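Local coordinates for protein probable zinc protease (PDB 4NNZ) that is one subunit of a heterodimeric zinc protease of the M16 family and probably takes part in metal-dependent peptide hydrolysis, at residues A[170-174]-A[175-179]; A[326-329]-A[330-334]; A[355-358]-A[359-363]. All blocks are in the same frame, centred on the assembly; numbering follows the deposited sequence.

The three contacts come one after another along the chain, each a local contact between residues three to five apart. Interaction 1 caps helix 174-184 and packs on helices 49-56 and 118-137 in the half that holds the six-stranded sheet, beside the second subunit of the assembly. Interactions 2 and 3 belong to successive helices, 325-341 and 346-364, in the half built round the five-stranded sheet. Centre to centre, interaction 1 lies about 46 Å from interaction 2 and about 42 Å from interaction 3, which is across the chain's centre from it. Interactions 2 and 3 are closer, with centres about 31 Å apart, yet none touches another. They therefore sample both halves of an M16 chain.

Interaction 1: residues A[170-174]-A[175-179]; sequences QRMTI and DDLRH
Thr-173 meets Asp-176 at the start of helix 174-184 in an N-cap: the threonine hydroxyl accepts from the backbone amide three residues on. The capping bond is weak, Asp-176 N lying 3.5 Å from Thr-173 OG1, but it is fairly straight. The hydroxyl can turn to that amide because OG1 stands between the threonine's own backbone N and carbonyl carbon (chi1 78°). OG1 also appears to donate weakly to Asp-176 OD2, although the position of that oxygen is less certain. The same oxygen is placed to pair with Arg-223 of the second subunit, a salt bridge that shares this uncertainty. Thr-173 packs on that arginine and Asp-176 on Pro-221 of the same subunit, so the capping turn lies at the dimer contact.

The regular helical ladder takes over at once. Leu-177 N donates to Thr-173 O at 3.3 Å, and Arg-178 N to Ile-174 O at 3.0 Å. On the buried side, Met-172 SD touches Leu-177 CD2 at 4.2 Å. With CG opposite the backbone N (chi1 -178°), the methionine chain leaves the loop in the direction that brings its sulfur nearer to the leucine. Both side chains also pack on Leu-49 of helix 49-56, which carries the sequence HALEH, matching the inverted zinc motif HXXEH of the M16 family. Met-172 and Leu-177 thus join the start of helix 174-184 to what is probably the metal-site helix.

On the exposed side, Ile-174 lays its CD1 over one face of the Arg-178 guanidinium, offset toward the rim, 3.1 Å from Arg-178 NH2. Asp-175 meets the same group at its edge in a salt bridge, Arg-178 NH1 reaching Asp-175 OD1 at 3.3 Å. The donor comes to OD1 from above the carboxylate, 59° out of its plane.

Interaction 2: residues A[326-329]-A[330-334]; sequences EQVE and AGLWK
Glu-329 and Trp-333, one helical turn apart on helix 325-341, run side by side and point the same way. Their flat ends are not stacked: carboxylate and indole planes stand 46° apart, and Glu-329 OE2 lies at the ring's edge, in its plane. At 3.9 Å, Glu-329 OE2 is too far from Trp-333 NE1 for a proper hydrogen bond, and that oxygen instead forms a salt bridge with Arg-235. The glutamate gets there by an extended chain whose CG is opposite the backbone N (chi1 176°), which also carries Glu-329 CG to 3.9 Å from Trp-333 CD1. Lower down, the pyrrole side of the indole comes obliquely over the backbone, Trp-333 CD1 3.4 Å from Glu-329 O. The glutamate thus meets the ring with its CG and its carbonyl oxygen, while its carboxylate is turned to Arg-235.

The second pair, Val-328 and Leu-332, is likewise aligned side by side, but wholly apolar and buried. Val-328 CG1 meets Leu-332 CD1 at 3.8 Å, methyl against methyl. Beneath each pair runs the alpha-helical bond that sets its spacing. Trp-333 N donates to Glu-329 O at 3.1 Å, and Leu-332 N to Val-328 O at 2.9 Å. One residue earlier, Gly-331 N is bonded to Gln-327 O.

These residues make up the face with which the helix covers the five-stranded sheet of its M16 half. Val-328 and Leu-332 press on strands 246-253 and 309-317, Leu-332 reaching helix 282-288 as well, while Glu-329 and Trp-333 lie across Leu-417 and Leu-415 of strand 415-422 and also touch strand 246-253.

Interaction 3: residues A[355-358]-A[359-363]; sequences QMIA and GMVYE
Met-356 with Met-360 and Ile-357 with Val-361 are two neighbouring pairs, each spaced one turn apart near the C-terminal end of helix 346-364, in a surface contact with no fully buried residue. The two sulfur chains meet loosely, Met-356 CE lying 4.4 Å from Met-360 SD. More intimate is the approach of the second methionine to the backbone of the first: Met-360 SD rests 3.3 Å from Met-356 O, its CG standing opposite the carbonyl carbon and beside the backbone N (chi1 -84°), which turns the chain back along the helix. Ile-357 and Val-361 pass each other at a slant, their CG2 methyls 4.2 Å apart. Val-361 CG2 also folds back on the turn below, 3.3 Å from Ile-357 O, because that methyl stands beside its own backbone N.

In the fold, this helix belongs to the layer of helices in the second alpha-beta half of the M16 chain. Its inner side faces helix 386-396, where Ile-357 and Met-360 both reach Leu-391 and Met-356 reaches Leu-394. The two methionines continue onto helix 262-276, each touching Arg-269, so the long flexible chains bridge three helices.

Ordinary alpha-helical bonds hold the pairs in register. Gly-359 N bonds to Gln-355 O, and Met-360 N donates to Met-356 O at 3.1 Å. Val-361 N reaches Ile-357 O at 2.7 Å, the shortest of the bonds between the two segments. One residue after Val-361 the pattern weakens: Tyr-362 N makes a weak bond to Ala-358 O (133° at the hydrogen), while Tyr-362 CB stays 3.6 Å from that same oxygen and its ring swings away from the turn.

Interaction 1: residues A[170-174]-A[175-179]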
# COMPACT_ATOMS: atom_id res chain seq x y z
N GLN A 170 -4.28 10.46 -12.99
CA GLN A 170 -4.49 11.87 -13.15
C GLN A 170 -3.23 12.66 -13.10
O GLN A 170 -3.17 13.69 -13.67
CB GLN A 170 -5.45 12.39 -12.12
CG GLN A 170 -6.87 12.40 -12.61
CD GLN A 170 -7.87 12.52 -11.51
OE1 GLN A 170 -7.55 12.46 -10.34
NE2 GLN A 170 -9.11 12.70 -11.88
N ARG A 171 -2.24 12.17 -12.39
CA ARG A 171 -0.96 12.83 -12.29
C ARG A 171 0.16 12.23 -13.08
O ARG A 171 1.24 12.73 -13.01
CB ARG A 171 -0.55 12.94 -10.84
CG ARG A 171 -1.39 13.93 -10.09
CD ARG A 171 -1.26 13.77 -8.61
NE ARG A 171 -1.53 12.43 -8.16
CZ ARG A 171 -1.35 12.03 -6.93
NH1 ARG A 171 -0.93 12.86 -6.03
NH2 ARG A 171 -1.63 10.80 -6.59
N MET A 172 -0.07 11.17 -13.81
CA MET A 172 0.99 10.47 -14.50
C MET A 172 1.59 11.28 -15.62
O MET A 172 0.93 12.11 -16.18
CB MET A 172 0.47 9.14 -15.01
CG MET A 172 1.46 8.26 -15.72
SD MET A 172 0.81 6.62 -15.93
CE MET A 172 0.15 6.70 -17.55
N THR A 173 2.84 11.06 -15.93
CA THR A 173 3.48 11.82 -16.97
C THR A 173 4.32 10.98 -17.86
O THR A 173 4.55 9.85 -17.61
CB THR A 173 4.31 12.99 -16.46
OG1 THR A 173 5.54 12.52 -15.97
CG2 THR A 173 3.63 13.69 -15.40
N ILE A 174 4.73 11.57 -18.96
CA ILE A 174 5.48 10.89 -19.97
C ILE A 174 6.80 10.42 -19.46
O ILE A 174 7.26 9.36 -19.79
CB ILE A 174 5.68 11.81 -21.17
CG1 ILE A 174 6.19 11.01 -22.33
CG2 ILE A 174 6.67 12.89 -20.87
CD1 ILE A 174 6.45 11.87 -23.53
N ASP A 175 7.42 11.27 -18.68
CA ASP A 175 8.69 10.97 -18.09
C ASP A 175 8.61 9.81 -17.16
O ASP A 175 9.48 9.00 -17.11
CB ASP A 175 9.27 12.20 -17.48
CG ASP A 175 9.93 13.07 -18.50
OD1 ASP A 175 10.82 12.57 -19.20
OD2 ASP A 175 9.53 14.23 -18.66
N ASP A 176 7.52 9.72 -16.44
CA ASP A 176 7.32 8.63 -15.53
C ASP A 176 7.26 7.32 -16.28
O ASP A 176 7.78 6.34 -15.83
CB ASP A 176 6.06 8.85 -14.71
CG ASP A 176 6.17 10.02 -13.79
OD1 ASP A 176 7.28 10.40 -13.43
OD2 ASP A 176 5.14 10.57 -13.40
N LEU A 177 6.60 7.32 -17.41
CA LEU A 177 6.53 6.19 -18.29
C LEU A 177 7.84 5.80 -18.92
O LEU A 177 8.12 4.66 -19.04
CB LEU A 177 5.50 6.45 -19.37
CG LEU A 177 4.05 6.06 -19.18
CD1 LEU A 177 3.51 5.60 -20.49
CD2 LEU A 177 3.91 4.94 -18.20
N ARG A 178 8.62 6.76 -19.35
CA ARG A 178 9.89 6.48 -19.95
C ARG A 178 10.81 5.83 -18.99
O ARG A 178 11.58 4.98 -19.32
CB ARG A 178 10.56 7.77 -20.39
CG ARG A 178 9.95 8.42 -21.60
CD ARG A 178 10.79 9.56 -22.08
NE ARG A 178 10.26 10.15 -23.30
CZ ARG A 178 9.83 11.39 -23.38
NH1 ARG A 178 9.86 12.17 -22.32
NH2 ARG A 178 9.37 11.86 -24.52
N HIS A 179 10.78 6.34 -17.78
CA HIS A 179 11.66 5.90 -16.75
C HIS A 179 11.37 4.50 -16.35
O HIS A 179 12.24 3.73 -16.05
CB HIS A 179 11.54 6.82 -15.58
CG HIS A 179 12.47 6.50 -14.47
ND1 HIS A 179 13.80 6.80 -14.52
CD2 HIS A 179 12.26 5.86 -13.30
CE1 HIS A 179 14.38 6.38 -13.42
NE2 HIS A 179 13.47 5.81 -12.66

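Interaction 2: residues A[326-329]-A[330-334]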
# COMPACT_ATOMS: atom_id res chain seq x y z
N GLU A 326 -25.38 -12.58 6.53
CA GLU A 326 -24.91 -13.10 7.78
C GLU A 326 -25.08 -14.60 7.90
O GLU A 326 -24.26 -15.26 8.43
CB GLU A 326 -25.57 -12.38 8.92
CG GLU A 326 -25.08 -10.97 9.09
CD GLU A 326 -25.66 -10.02 8.08
OE1 GLU A 326 -26.78 -10.22 7.65
OE2 GLU A 326 -24.98 -9.07 7.72
N GLN A 327 -26.19 -15.11 7.40
CA GLN A 327 -26.40 -16.53 7.27
C GLN A 327 -25.47 -17.22 6.31
O GLN A 327 -25.07 -18.32 6.55
CB GLN A 327 -27.82 -16.78 6.89
CG GLN A 327 -28.76 -16.60 8.04
CD GLN A 327 -30.19 -16.40 7.63
OE1 GLN A 327 -30.48 -16.00 6.54
NE2 GLN A 327 -31.08 -16.68 8.53
N VAL A 328 -25.14 -16.57 5.22
CA VAL A 328 -24.26 -17.18 4.28
C VAL A 328 -22.94 -17.41 4.95
O VAL A 328 -22.37 -18.46 4.87
CB VAL A 328 -24.07 -16.29 3.06
CG1 VAL A 328 -22.98 -16.81 2.16
CG2 VAL A 328 -25.35 -16.15 2.29
N GLU A 329 -22.48 -16.40 5.63
CA GLU A 329 -21.20 -16.47 6.26
C GLU A 329 -21.16 -17.56 7.30
O GLU A 329 -20.18 -18.24 7.45
CB GLU A 329 -20.89 -15.14 6.88
CG GLU A 329 -19.61 -15.11 7.65
CD GLU A 329 -19.50 -13.92 8.54
OE1 GLU A 329 -20.33 -13.03 8.47
OE2 GLU A 329 -18.58 -13.89 9.33
N ALA A 330 -22.25 -17.71 8.02
CA ALA A 330 -22.38 -18.76 8.99
C ALA A 330 -22.31 -20.11 8.35
O ALA A 330 -21.74 -21.01 8.89
CB ALA A 330 -23.66 -18.62 9.73
N GLY A 331 -22.95 -20.24 7.21
CA GLY A 331 -22.87 -21.44 6.43
C GLY A 331 -21.52 -21.79 5.86
O GLY A 331 -21.15 -22.93 5.85
N LEU A 332 -20.80 -20.83 5.35
CA LEU A 332 -19.47 -21.06 4.88
C LEU A 332 -18.52 -21.48 5.97
O LEU A 332 -17.71 -22.34 5.76
CB LEU A 332 -18.95 -19.84 4.16
CG LEU A 332 -19.65 -19.57 2.85
CD1 LEU A 332 -19.42 -18.17 2.37
CD2 LEU A 332 -19.28 -20.54 1.77
N TRP A 333 -18.60 -20.88 7.13
CA TRP A 333 -17.73 -21.24 8.22
C TRP A 333 -17.99 -22.67 8.62
O TRP A 333 -17.09 -23.38 8.94
CB TRP A 333 -17.89 -20.30 9.39
CG TRP A 333 -16.96 -19.13 9.39
CD1 TRP A 333 -17.32 -17.85 9.32
CD2 TRP A 333 -15.55 -19.14 9.49
NE1 TRP A 333 -16.24 -17.06 9.35
CE2 TRP A 333 -15.13 -17.83 9.46
CE3 TRP A 333 -14.60 -20.14 9.61
CZ2 TRP A 333 -13.82 -17.48 9.53
CZ3 TRP A 333 -13.30 -19.79 9.67
CH2 TRP A 333 -12.91 -18.48 9.64
N LYS A 334 -19.23 -23.09 8.55
CA LYS A 334 -19.57 -24.44 8.90
C LYS A 334 -18.88 -25.42 8.00
O LYS A 334 -18.37 -26.40 8.44
CB LYS A 334 -21.06 -24.62 8.74
CG LYS A 334 -21.74 -25.18 9.96
CD LYS A 334 -23.12 -25.70 9.63
CE LYS A 334 -23.11 -27.18 9.29
NZ LYS A 334 -24.14 -27.95 10.03

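Interaction 3: residues A[355-358]-A[359-363]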
# COMPACT_ATOMS: atom_id res chain seq x y z
N GLN A 355 -10.15 -34.88 -11.68
CA GLN A 355 -10.75 -33.91 -12.55
C GLN A 355 -9.94 -32.65 -12.71
O GLN A 355 -9.98 -32.02 -13.73
CB GLN A 355 -12.22 -33.67 -12.23
CG GLN A 355 -13.09 -34.33 -13.28
CD GLN A 355 -14.56 -34.37 -12.96
OE1 GLN A 355 -15.11 -33.43 -12.42
NE2 GLN A 355 -15.20 -35.45 -13.31
N MET A 356 -9.22 -32.29 -11.67
CA MET A 356 -8.31 -31.18 -11.74
C MET A 356 -7.19 -31.46 -12.70
O MET A 356 -6.78 -30.60 -13.45
CB MET A 356 -7.71 -30.98 -10.38
CG MET A 356 -7.75 -29.57 -9.88
SD MET A 356 -7.01 -29.41 -8.27
CE MET A 356 -5.54 -28.51 -8.65
N ILE A 357 -6.65 -32.65 -12.63
CA ILE A 357 -5.60 -33.03 -13.51
C ILE A 357 -6.10 -33.07 -14.93
O ILE A 357 -5.45 -32.61 -15.83
CB ILE A 357 -5.09 -34.39 -13.09
CG1 ILE A 357 -4.60 -34.29 -11.66
CG2 ILE A 357 -4.01 -34.85 -14.03
CD1 ILE A 357 -3.76 -35.45 -11.22
N ALA A 358 -7.28 -33.61 -15.10
CA ALA A 358 -7.81 -33.81 -16.40
C ALA A 358 -7.99 -32.51 -17.11
O ALA A 358 -7.69 -32.39 -18.27
CB ALA A 358 -9.14 -34.52 -16.29
N GLY A 359 -8.53 -31.54 -16.41
CA GLY A 359 -8.72 -30.22 -16.96
C GLY A 359 -7.42 -29.55 -17.29
O GLY A 359 -7.30 -28.85 -18.28
N MET A 360 -6.45 -29.73 -16.43
CA MET A 360 -5.14 -29.20 -16.65
C MET A 360 -4.48 -29.84 -17.83
O MET A 360 -3.84 -29.17 -18.60
CB MET A 360 -4.28 -29.33 -15.42
CG MET A 360 -4.48 -28.20 -14.44
SD MET A 360 -4.14 -28.76 -12.78
CE MET A 360 -2.40 -29.05 -12.94
N VAL A 361 -4.65 -31.13 -17.98
CA VAL A 361 -4.10 -31.84 -19.12
C VAL A 361 -4.70 -31.31 -20.40
O VAL A 361 -4.09 -31.35 -21.44
CB VAL A 361 -4.29 -33.35 -18.97
CG1 VAL A 361 -4.12 -34.09 -20.28
CG2 VAL A 361 -3.27 -33.87 -18.02
N TYR A 362 -5.94 -30.90 -20.33
CA TYR A 362 -6.63 -30.52 -21.51
C TYR A 362 -5.94 -29.32 -22.08
O TYR A 362 -5.83 -29.19 -23.27
CB TYR A 362 -8.08 -30.26 -21.20
CG TYR A 362 -8.86 -29.86 -22.39
CD1 TYR A 362 -9.17 -30.76 -23.35
CD2 TYR A 362 -9.28 -28.58 -22.53
CE1 TYR A 362 -9.88 -30.38 -24.44
CE2 TYR A 362 -10.00 -28.19 -23.61
CZ TYR A 362 -10.30 -29.10 -24.57
OH TYR A 362 -11.02 -28.69 -25.66
N GLU A 363 -5.50 -28.44 -21.21
CA GLU A 363 -4.78 -27.27 -21.66
C GLU A 363 -3.48 -27.61 -22.23
O GLU A 363 -2.91 -26.80 -22.90
CB GLU A 363 -4.53 -26.32 -20.54
CG GLU A 363 -5.68 -25.41 -20.25
CD GLU A 363 -6.98 -26.15 -20.20
OE1 GLU A 363 -6.96 -27.39 -20.08
OE2 GLU A 363 -8.02 -25.46 -20.28